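Local coordinates for protein LigF (Sphingobium sp. SYK-6, PDB 4XT0) that cleaves beta-aryl ether bonds in lignin-derived compounds as a glutathione-dependent etherase of the glutathione transferase superfamily, at residues T23-G28 and K240-K245; L195-N200 and C227-R232; Y76-F81 and S87-D92. All blocks are in the same frame, centred on the assembly; numbering follows the deposited sequence.

Contact 1. Residues T23-G28 and K240-K245; sequences TLYEKG and KEMFEK
The ring of Y25 lies flat against the backbone and side-chain stem of M242. The contact joins the two domains of the glutathione transferase fold. Helix 15-26 belongs to the thioredoxin-like N-terminal domain, and helix 237-244 is the last helix of the C-terminal domain. M242 CA sits over the middle of the Y25 ring, 3.9 Å from its centroid and only 11° off the ring normal, a CH-pi contact. M242 CB reaches Y25 CD2 at 3.7 Å. CG of M242 is anti to its backbone N (chi1 176°), which runs the stem past the CD2-CE2 side of the ring. The end of the side chain turns away from Y25, and M242 also touches L18, L21 and A22 of helix 15-26.

E241 comes to the other long side of the ring. Its CD is 3.5 Å from Y25 CD1, and the carboxylate is turned 69° from the ring plane. The extended side chain of K245 reaches E241, with K245 NZ bonded to E241 OE2 at 2.8 Å, a salt bridge from the residue just past the helix to its last turn. OE2 and NZ also hold a buffer molecule, probably from crystallisation. K245 CB lies 3.5 Å from Y25 OH, which bonds to Q33, and F31 meets the ring edge-to-face. One water bridges the domains, giving 2.8 Å bonds to both Y25 O and E241 OE1.

Contact 2. Residues L195-N200 and C227-R232; sequences LADICN and CAWLDR
W229 points its indole edge, not its face, at helix 195-204. This is helix-to-helix packing in the all-helical C-terminal domain of the glutathione transferase fold, and all three touching residues are buried. The indole arrives from helix 224-235. The first torsion of W229 (chi1 170°) swings the ring away from its own backbone N and across to the neighbouring helix. The NE1 side meets the D197 carboxylate, and the CZ2-CH2 edge runs along the D197 backbone to N200.

W229 NE1 donates to D197 OD1 over 3.0 Å, at an N-H...O angle of 161°. The acceptor lies close to the indole plane. The donor reaches OD1 on its anti side, somewhat out of the carboxylate plane, and the two planes are 47° apart. D197 OD1 also accepts from L188 N, and D197 OD2 from S194 N. The carboxylate thus ties the start of its own helix and the preceding loop to W229. Further along the edge, W229 CZ2 is 3.5 Å from D197 O, and W229 CH2 is 3.8 Å from N200 CB. A leucine in place of W229 would probably leave D197 without its donor from helix 224-235 and open a gap beside N200.

The N200 amide turns off toward its own helix and is fixed there. N200 ND2 bonds A196 O at 2.9 Å, while N200 N reaches the same oxygen from the opposite face of the carbonyl plane.

Contact 3. Residues Y76-F81 and S87-D92; sequences YLEDVF and SLRPAD
E78 CB sits over the centre of one face of the R89 guanidinium, 3.6 Å from R89 CZ. Here the last turn of helix 70-80, in the thioredoxin-like domain, meets the linker that leads to helix 93-121 and the C-terminal domain. The tight part combines this packing with a salt bridge. R89 bends at chi3 (-64°), which brings its guanidinium over E78 CB and up to D79. R89 NH2 and NH1 both grip D79 OD1, at 2.9 and 3.0 Å, from the same face of the carboxylate. D79 CG lies in the guanidinium plane, though the carboxylate is turned 55° from it. R89 NH1 also forms a salt bridge with E75. D79 OD2 pairs with R100 of the second subunit, which places this corner at the dimer interface.

E78 OE2 serves the linker backbone. It accepts from L88 N at 2.9 Å, met from above the carboxylate plane, and it also pairs with K27. These two partners hold the carboxylate between K27, just after helix 15-26, and the linker.

The looser side is wet. The oxygen E78 OE1 is 4.6 Å from R89 NE, and water fills in. One water links E78 OE1 to S87 OG. Another donates to E78 OE1 and accepts from R89 NE at 3.0 Å.

Overall arrangement
All three contacts lie round helix 15-26, directly or at one remove. Contact 2 is wholly buried inside the C-terminal domain and rests on one tryptophan edge and its bond. Contact 1 is only partly buried, and its aromatic packing joins the domains near the end of the chain. Contact 3 lies furthest out, about 19 Å from the chain centre, although its core is buried, and is the most ionic; it also reaches the second subunit. Neighbouring contacts touch. L24 of contact 1 packs on L77 of contact 3. T23 packs on L195 and I198 of contact 2. L88 O of contact 3 probably accepts a hydrogen bond from L195 N of contact 2.

Contact 1. Residues T23-G28 and K240-K245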
loop_
_atom_site.group_PDB
_atom_site.type_symbol
_atom_site.label_atom_id
_atom_site.label_comp_id
_atom_site.label_asym_id
_atom_site.label_seq_id
_atom_site.Cartn_x
_atom_site.Cartn_y
_atom_site.Cartn_z
ATOM N N THR A 23 -0.014 -1.753 -18.901
ATOM C CA THR A 23 -1.355 -1.171 -18.989
ATOM C C THR A 23 -1.531 -0.379 -20.293
ATOM O O THR A 23 -2.523 -0.542 -20.987
ATOM C CB THR A 23 -1.636 -0.279 -17.765
ATOM O OG1 THR A 23 -1.520 -1.076 -16.581
ATOM C CG2 THR A 23 -3.060 0.336 -17.812
ATOM N N LEU A 24 -0.540 0.443 -20.636
ATOM C CA LEU A 24 -0.587 1.252 -21.852
ATOM C C LEU A 24 -0.676 0.385 -23.111
ATOM O O LEU A 24 -1.478 0.653 -24.012
ATOM C CB LEU A 24 0.650 2.172 -21.925
ATOM C CG LEU A 24 0.649 3.332 -20.913
ATOM C CD1 LEU A 24 2.076 3.848 -20.677
ATOM C CD2 LEU A 24 -0.304 4.452 -21.375
ATOM N N TYR A 25 0.142 -0.662 -23.175
ATOM C CA TYR A 25 0.123 -1.550 -24.340
ATOM C C TYR A 25 -1.147 -2.387 -24.385
ATOM O O TYR A 25 -1.665 -2.669 -25.450
ATOM C CB TYR A 25 1.332 -2.489 -24.343
ATOM C CG TYR A 25 2.611 -1.859 -24.829
ATOM C CD1 TYR A 25 2.874 -1.734 -26.187
ATOM C CD2 TYR A 25 3.568 -1.398 -23.924
ATOM C CE1 TYR A 25 4.049 -1.158 -26.635
ATOM C CE2 TYR A 25 4.741 -0.815 -24.360
ATOM C CZ TYR A 25 4.978 -0.699 -25.718
ATOM O OH TYR A 25 6.150 -0.135 -26.160
ATOM N N GLU A 26 -1.646 -2.806 -23.226
ATOM C CA GLU A 26 -2.864 -3.625 -23.223
ATOM C C GLU A 26 -4.059 -2.810 -23.697
ATOM O O GLU A 26 -4.993 -3.348 -24.306
ATOM C CB GLU A 26 -3.142 -4.203 -21.833
ATOM C CG GLU A 26 -2.167 -5.294 -21.410
ATOM C CD GLU A 26 -2.495 -6.672 -21.989
ATOM O OE1 GLU A 26 -3.420 -6.794 -22.830
ATOM O OE2 GLU A 26 -1.801 -7.643 -21.610
ATOM N N LYS A 27 -4.026 -1.505 -23.434
ATOM C CA LYS A 27 -5.158 -0.643 -23.799
ATOM C C LYS A 27 -4.982 -0.018 -25.182
ATOM O O LYS A 27 -5.846 0.720 -25.671
ATOM C CB LYS A 27 -5.353 0.426 -22.718
ATOM C CG LYS A 27 -5.758 -0.217 -21.380
ATOM C CD LYS A 27 -6.107 0.837 -20.311
ATOM C CE LYS A 27 -7.407 1.556 -20.636
ATOM N NZ LYS A 27 -8.564 0.616 -20.848
ATOM N N GLY A 28 -3.871 -0.352 -25.828
ATOM C CA GLY A 28 -3.606 0.111 -27.179
ATOM C C GLY A 28 -3.395 1.612 -27.232
ATOM O O GLY A 28 -3.564 2.226 -28.276
ATOM N N LYS A 240 3.977 -9.430 -25.124
ATOM C CA LYS A 240 5.053 -9.666 -26.088
ATOM C C LYS A 240 5.431 -8.364 -26.799
ATOM O O LYS A 240 6.616 -8.081 -26.986
ATOM C CB LYS A 240 4.664 -10.735 -27.118
ATOM C CG LYS A 240 4.611 -12.150 -26.564
ATOM C CD LYS A 240 4.440 -13.179 -27.678
ATOM C CE LYS A 240 4.251 -14.600 -27.126
ATOM N NZ LYS A 240 5.435 -15.123 -26.365
ATOM N N GLU A 241 4.437 -7.561 -27.181
ATOM C CA GLU A 241 4.726 -6.278 -27.831
ATOM C C GLU A 241 5.538 -5.346 -26.917
ATOM O O GLU A 241 6.460 -4.664 -27.372
ATOM C CB GLU A 241 3.435 -5.579 -28.254
ATOM C CG GLU A 241 3.664 -4.278 -29.016
ATOM C CD GLU A 241 2.388 -3.464 -29.181
ATOM O OE1 GLU A 241 1.345 -3.880 -28.634
ATOM O OE2 GLU A 241 2.429 -2.410 -29.852
ATOM N N MET A 242 5.179 -5.321 -25.635
ATOM C CA MET A 242 5.866 -4.488 -24.655
ATOM C C MET A 242 7.359 -4.841 -24.626
ATOM O O MET A 242 8.232 -3.971 -24.743
ATOM C CB MET A 242 5.229 -4.665 -23.267
ATOM C CG MET A 242 5.949 -3.907 -22.149
ATOM S SD MET A 242 5.275 -4.212 -20.503
ATOM C CE MET A 242 5.591 -5.976 -20.349
ATOM N N PHE A 243 7.653 -6.129 -24.503
ATOM C CA PHE A 243 9.049 -6.561 -24.421
ATOM C C PHE A 243 9.785 -6.376 -25.752
ATOM O O PHE A 243 10.990 -6.106 -25.777
ATOM C CB PHE A 243 9.137 -8.022 -23.972
ATOM C CG PHE A 243 8.872 -8.224 -22.501
ATOM C CD1 PHE A 243 9.746 -7.724 -21.549
ATOM C CD2 PHE A 243 7.769 -8.949 -22.074
ATOM C CE1 PHE A 243 9.510 -7.922 -20.194
ATOM C CE2 PHE A 243 7.524 -9.150 -20.719
ATOM C CZ PHE A 243 8.395 -8.630 -19.780
ATOM N N GLU A 244 9.057 -6.510 -26.857
ATOM C CA GLU A 244 9.656 -6.343 -28.173
ATOM C C GLU A 244 10.066 -4.898 -28.420
ATOM O O GLU A 244 11.072 -4.629 -29.084
ATOM C CB GLU A 244 8.686 -6.800 -29.266
ATOM C CG GLU A 244 9.227 -6.635 -30.681
ATOM C CD GLU A 244 8.176 -6.161 -31.676
ATOM O OE1 GLU A 244 8.560 -5.503 -32.670
ATOM O OE2 GLU A 244 6.972 -6.448 -31.468
ATOM N N LYS A 245 9.274 -3.967 -27.895
ATOM C CA LYS A 245 9.469 -2.545 -28.194
ATOM C C LYS A 245 10.171 -1.793 -27.070
ATOM O O LYS A 245 10.138 -0.568 -27.016
ATOM C CB LYS A 245 8.121 -1.883 -28.511
ATOM C CG LYS A 245 7.625 -2.206 -29.911
ATOM C CD LYS A 245 6.270 -1.590 -30.180
ATOM C CE LYS A 245 5.794 -1.957 -31.573
ATOM N NZ LYS A 245 4.345 -1.656 -31.725
HETATM O O HOH W 1 -0.715 -2.131 -28.013
#

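Contact 2. Residues L195-N200 and C227-R232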
loop_
_atom_site.group_PDB
_atom_site.type_symbol
_atom_site.label_atom_id
_atom_site.label_comp_id
_atom_site.label_asym_id
_atom_site.label_seq_id
_atom_site.Cartn_x
_atom_site.Cartn_y
_atom_site.Cartn_z
ATOM N N LEU A 195 -5.674 -5.571 -13.649
ATOM C CA LEU A 195 -4.552 -4.885 -12.999
ATOM C C LEU A 195 -3.920 -5.741 -11.880
ATOM O O LEU A 195 -2.731 -5.608 -11.618
ATOM C CB LEU A 195 -4.996 -3.532 -12.415
ATOM C CG LEU A 195 -5.513 -2.471 -13.398
ATOM C CD1 LEU A 195 -5.794 -1.169 -12.648
ATOM C CD2 LEU A 195 -4.535 -2.253 -14.560
ATOM N N ALA A 196 -4.704 -6.610 -11.234
ATOM C CA ALA A 196 -4.127 -7.539 -10.245
ATOM C C ALA A 196 -3.030 -8.388 -10.860
ATOM O O ALA A 196 -1.941 -8.532 -10.276
ATOM C CB ALA A 196 -5.199 -8.460 -9.647
ATOM N N ASP A 197 -3.327 -8.992 -12.012
ATOM C CA ASP A 197 -2.331 -9.819 -12.692
ATOM C C ASP A 197 -1.120 -8.993 -13.108
ATOM O O ASP A 197 0.018 -9.406 -12.891
ATOM C CB ASP A 197 -2.955 -10.530 -13.900
ATOM C CG ASP A 197 -4.166 -11.360 -13.502
ATOM O OD1 ASP A 197 -3.974 -12.454 -12.906
ATOM O OD2 ASP A 197 -5.308 -10.903 -13.749
ATOM N N ILE A 198 -1.365 -7.815 -13.678
ATOM C CA ILE A 198 -0.282 -6.954 -14.160
ATOM C C ILE A 198 0.660 -6.530 -13.013
ATOM O O ILE A 198 1.888 -6.650 -13.120
ATOM C CB ILE A 198 -0.862 -5.694 -14.877
ATOM C CG1 ILE A 198 -1.394 -6.060 -16.262
ATOM C CG2 ILE A 198 0.185 -4.594 -14.995
ATOM C CD1 ILE A 198 -2.225 -4.923 -16.901
ATOM N N CYS A 199 0.085 -6.075 -11.903
ATOM C CA CYS A 199 0.900 -5.585 -10.787
ATOM C C CYS A 199 1.722 -6.716 -10.167
ATOM O O CYS A 199 2.878 -6.513 -9.785
ATOM C CB CYS A 199 0.019 -4.918 -9.725
ATOM S SG CYS A 199 -0.760 -3.340 -10.267
ATOM N N ASN A 200 1.136 -7.906 -10.071
ATOM C CA ASN A 200 1.856 -9.038 -9.518
ATOM C C ASN A 200 2.881 -9.588 -10.503
ATOM O O ASN A 200 3.973 -10.014 -10.098
ATOM C CB ASN A 200 0.879 -10.141 -9.094
ATOM C CG ASN A 200 0.286 -9.888 -7.735
ATOM O OD1 ASN A 200 0.882 -10.241 -6.717
ATOM N ND2 ASN A 200 -0.888 -9.259 -7.703
ATOM N N CYS A 227 3.700 -20.796 -12.337
ATOM C CA CYS A 227 4.416 -20.918 -13.610
ATOM C C CYS A 227 3.506 -20.884 -14.841
ATOM O O CYS A 227 3.865 -20.287 -15.854
ATOM C CB CYS A 227 5.245 -22.200 -13.636
ATOM S SG CYS A 227 6.647 -22.193 -12.500
ATOM N N ALA A 228 2.344 -21.530 -14.778
ATOM C CA ALA A 228 1.424 -21.506 -15.921
ATOM C C ALA A 228 0.875 -20.092 -16.138
ATOM O O ALA A 228 0.706 -19.646 -17.272
ATOM C CB ALA A 228 0.284 -22.503 -15.723
ATOM N N TRP A 229 0.610 -19.395 -15.038
ATOM C CA TRP A 229 0.160 -18.005 -15.071
ATOM C C TRP A 229 1.238 -17.095 -15.680
ATOM O O TRP A 229 0.947 -16.275 -16.558
ATOM C CB TRP A 229 -0.223 -17.574 -13.650
ATOM C CG TRP A 229 -0.503 -16.107 -13.389
ATOM C CD1 TRP A 229 -1.683 -15.437 -13.596
ATOM C CD2 TRP A 229 0.395 -15.162 -12.779
ATOM N NE1 TRP A 229 -1.560 -14.130 -13.178
ATOM C CE2 TRP A 229 -0.309 -13.937 -12.673
ATOM C CE3 TRP A 229 1.715 -15.233 -12.324
ATOM C CZ2 TRP A 229 0.284 -12.783 -12.135
ATOM C CZ3 TRP A 229 2.296 -14.083 -11.781
ATOM C CH2 TRP A 229 1.574 -12.878 -11.691
ATOM N N LEU A 230 2.485 -17.258 -15.239
ATOM C CA LEU A 230 3.599 -16.509 -15.827
ATOM C C LEU A 230 3.705 -16.731 -17.343
ATOM O O LEU A 230 3.892 -15.779 -18.102
ATOM C CB LEU A 230 4.921 -16.892 -15.158
ATOM C CG LEU A 230 5.223 -16.320 -13.769
ATOM C CD1 LEU A 230 6.464 -17.005 -13.183
ATOM C CD2 LEU A 230 5.424 -14.797 -13.818
ATOM N N ASP A 231 3.588 -17.989 -17.766
ATOM C CA ASP A 231 3.591 -18.348 -19.186
ATOM C C ASP A 231 2.426 -17.715 -19.939
ATOM O O ASP A 231 2.595 -17.191 -21.038
ATOM C CB ASP A 231 3.525 -19.863 -19.348
ATOM C CG ASP A 231 4.855 -20.545 -19.062
ATOM O OD1 ASP A 231 5.860 -19.844 -18.813
ATOM O OD2 ASP A 231 4.890 -21.789 -19.094
ATOM N N ARG A 232 1.243 -17.798 -19.331
ATOM C CA ARG A 232 -0.004 -17.269 -19.870
ATOM C C ARG A 232 0.114 -15.764 -20.171
ATOM O O ARG A 232 -0.201 -15.297 -21.270
ATOM C CB ARG A 232 -1.128 -17.560 -18.852
ATOM C CG ARG A 232 -2.513 -17.017 -19.137
ATOM C CD ARG A 232 -3.544 -17.592 -18.126
ATOM N NE ARG A 232 -3.472 -19.057 -18.070
ATOM C CZ ARG A 232 -3.144 -19.763 -16.985
ATOM N NH1 ARG A 232 -2.895 -19.155 -15.831
ATOM N NH2 ARG A 232 -3.086 -21.088 -17.050
#

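Contact 3. Residues Y76-F81 and S87-D92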
loop_
_atom_site.group_PDB
_atom_site.type_symbol
_atom_site.label_atom_id
_atom_site.label_comp_id
_atom_site.label_asym_id
_atom_site.label_seq_id
_atom_site.Cartn_x
_atom_site.Cartn_y
_atom_site.Cartn_z
ATOM N N TYR A 76 -5.447 5.316 -12.904
ATOM C CA TYR A 76 -5.671 6.553 -13.645
ATOM C C TYR A 76 -5.969 6.281 -15.118
ATOM O O TYR A 76 -6.865 6.889 -15.696
ATOM C CB TYR A 76 -4.452 7.486 -13.521
ATOM C CG TYR A 76 -4.562 8.761 -14.356
ATOM C CD1 TYR A 76 -5.297 9.846 -13.902
ATOM C CD2 TYR A 76 -3.902 8.879 -15.584
ATOM C CE1 TYR A 76 -5.394 11.035 -14.648
ATOM C CE2 TYR A 76 -3.988 10.058 -16.348
ATOM C CZ TYR A 76 -4.731 11.131 -15.867
ATOM O OH TYR A 76 -4.832 12.301 -16.594
ATOM N N LEU A 77 -5.235 5.355 -15.729
ATOM C CA LEU A 77 -5.426 5.078 -17.156
ATOM C C LEU A 77 -6.788 4.420 -17.400
ATOM O O LEU A 77 -7.442 4.645 -18.425
ATOM C CB LEU A 77 -4.280 4.192 -17.679
ATOM C CG LEU A 77 -2.942 4.944 -17.777
ATOM C CD1 LEU A 77 -1.788 3.987 -18.034
ATOM C CD2 LEU A 77 -2.985 6.026 -18.870
ATOM N N GLU A 78 -7.224 3.602 -16.452
ATOM C CA GLU A 78 -8.554 2.999 -16.553
ATOM C C GLU A 78 -9.659 4.031 -16.260
ATOM O O GLU A 78 -10.746 3.970 -16.852
ATOM C CB GLU A 78 -8.655 1.786 -15.613
ATOM C CG GLU A 78 -8.167 0.465 -16.267
ATOM C CD GLU A 78 -9.057 -0.002 -17.420
ATOM O OE1 GLU A 78 -10.275 0.280 -17.380
ATOM O OE2 GLU A 78 -8.549 -0.657 -18.367
ATOM N N ASP A 79 -9.378 4.989 -15.375
ATOM C CA ASP A 79 -10.348 6.056 -15.064
ATOM C C ASP A 79 -10.564 6.957 -16.291
ATOM O O ASP A 79 -11.682 7.405 -16.569
ATOM C CB ASP A 79 -9.867 6.925 -13.888
ATOM C CG ASP A 79 -10.113 6.279 -12.510
ATOM O OD1 ASP A 79 -10.917 5.322 -12.408
ATOM O OD2 ASP A 79 -9.501 6.750 -11.521
ATOM N N VAL A 80 -9.480 7.233 -17.010
ATOM C CA VAL A 80 -9.507 8.210 -18.103
ATOM C C VAL A 80 -9.813 7.579 -19.472
ATOM O O VAL A 80 -10.494 8.175 -20.316
ATOM C CB VAL A 80 -8.156 8.964 -18.168
ATOM C CG1 VAL A 80 -8.093 9.874 -19.385
ATOM C CG2 VAL A 80 -7.939 9.784 -16.859
ATOM N N PHE A 81 -9.314 6.372 -19.704
ATOM C CA PHE A 81 -9.580 5.707 -20.984
ATOM C C PHE A 81 -10.310 4.372 -20.794
ATOM O O PHE A 81 -9.784 3.326 -21.197
ATOM C CB PHE A 81 -8.276 5.463 -21.750
ATOM C CG PHE A 81 -7.404 6.693 -21.902
ATOM C CD1 PHE A 81 -7.630 7.592 -22.930
ATOM C CD2 PHE A 81 -6.348 6.932 -21.022
ATOM C CE1 PHE A 81 -6.827 8.727 -23.086
ATOM C CE2 PHE A 81 -5.533 8.056 -21.176
ATOM C CZ PHE A 81 -5.776 8.953 -22.204
ATOM N N SER A 87 -10.093 -4.089 -21.340
ATOM C CA SER A 87 -10.589 -3.531 -20.082
ATOM C C SER A 87 -9.923 -4.211 -18.875
ATOM O O SER A 87 -10.020 -5.430 -18.721
ATOM C CB SER A 87 -12.106 -3.684 -20.008
ATOM O OG SER A 87 -12.561 -3.254 -18.738
ATOM N N LEU A 88 -9.229 -3.443 -18.033
ATOM C CA LEU A 88 -8.316 -4.073 -17.064
ATOM C C LEU A 88 -8.805 -3.989 -15.618
ATOM O O LEU A 88 -8.094 -4.383 -14.703
ATOM C CB LEU A 88 -6.909 -3.460 -17.174
ATOM C CG LEU A 88 -6.244 -3.598 -18.560
ATOM C CD1 LEU A 88 -4.934 -2.795 -18.679
ATOM C CD2 LEU A 88 -5.995 -5.059 -18.884
ATOM N N ARG A 89 -10.022 -3.492 -15.409
ATOM C CA ARG A 89 -10.664 -3.631 -14.088
ATOM C C ARG A 89 -12.018 -4.278 -14.272
ATOM O O ARG A 89 -12.729 -3.945 -15.211
ATOM C CB ARG A 89 -10.849 -2.281 -13.381
ATOM C CG ARG A 89 -9.583 -1.494 -13.080
ATOM C CD ARG A 89 -9.928 -0.273 -12.172
ATOM N NE ARG A 89 -10.816 0.661 -12.854
ATOM C CZ ARG A 89 -10.778 1.992 -12.740
ATOM N NH1 ARG A 89 -9.886 2.591 -11.957
ATOM N NH2 ARG A 89 -11.640 2.728 -13.429
ATOM N N PRO A 90 -12.389 -5.203 -13.370
ATOM C CA PRO A 90 -13.736 -5.797 -13.414
ATOM C C PRO A 90 -14.816 -4.719 -13.374
ATOM O O PRO A 90 -14.636 -3.723 -12.663
ATOM C CB PRO A 90 -13.802 -6.651 -12.131
ATOM C CG PRO A 90 -12.375 -6.888 -11.728
ATOM C CD PRO A 90 -11.590 -5.672 -12.223
ATOM N N ALA A 91 -15.917 -4.912 -14.093
ATOM C CA ALA A 91 -17.055 -3.995 -13.980
ATOM C C ALA A 91 -17.800 -4.213 -12.650
ATOM O O ALA A 91 -18.357 -3.283 -12.061
ATOM C CB ALA A 91 -18.012 -4.178 -15.180
ATOM N N ASP A 92 -17.810 -5.459 -12.193
ATOM C CA ASP A 92 -18.408 -5.823 -10.918
ATOM C C ASP A 92 -17.587 -5.199 -9.772
ATOM O O ASP A 92 -16.420 -5.526 -9.595
ATOM C CB ASP A 92 -18.468 -7.356 -10.826
ATOM C CG ASP A 92 -19.163 -7.864 -9.574
ATOM O OD1 ASP A 92 -18.963 -7.279 -8.483
ATOM O OD2 ASP A 92 -19.910 -8.872 -9.691
HETATM O O HOH W 2 -12.302 -0.547 -18.971
HETATM O O HOH W 3 -12.328 0.593 -15.445
#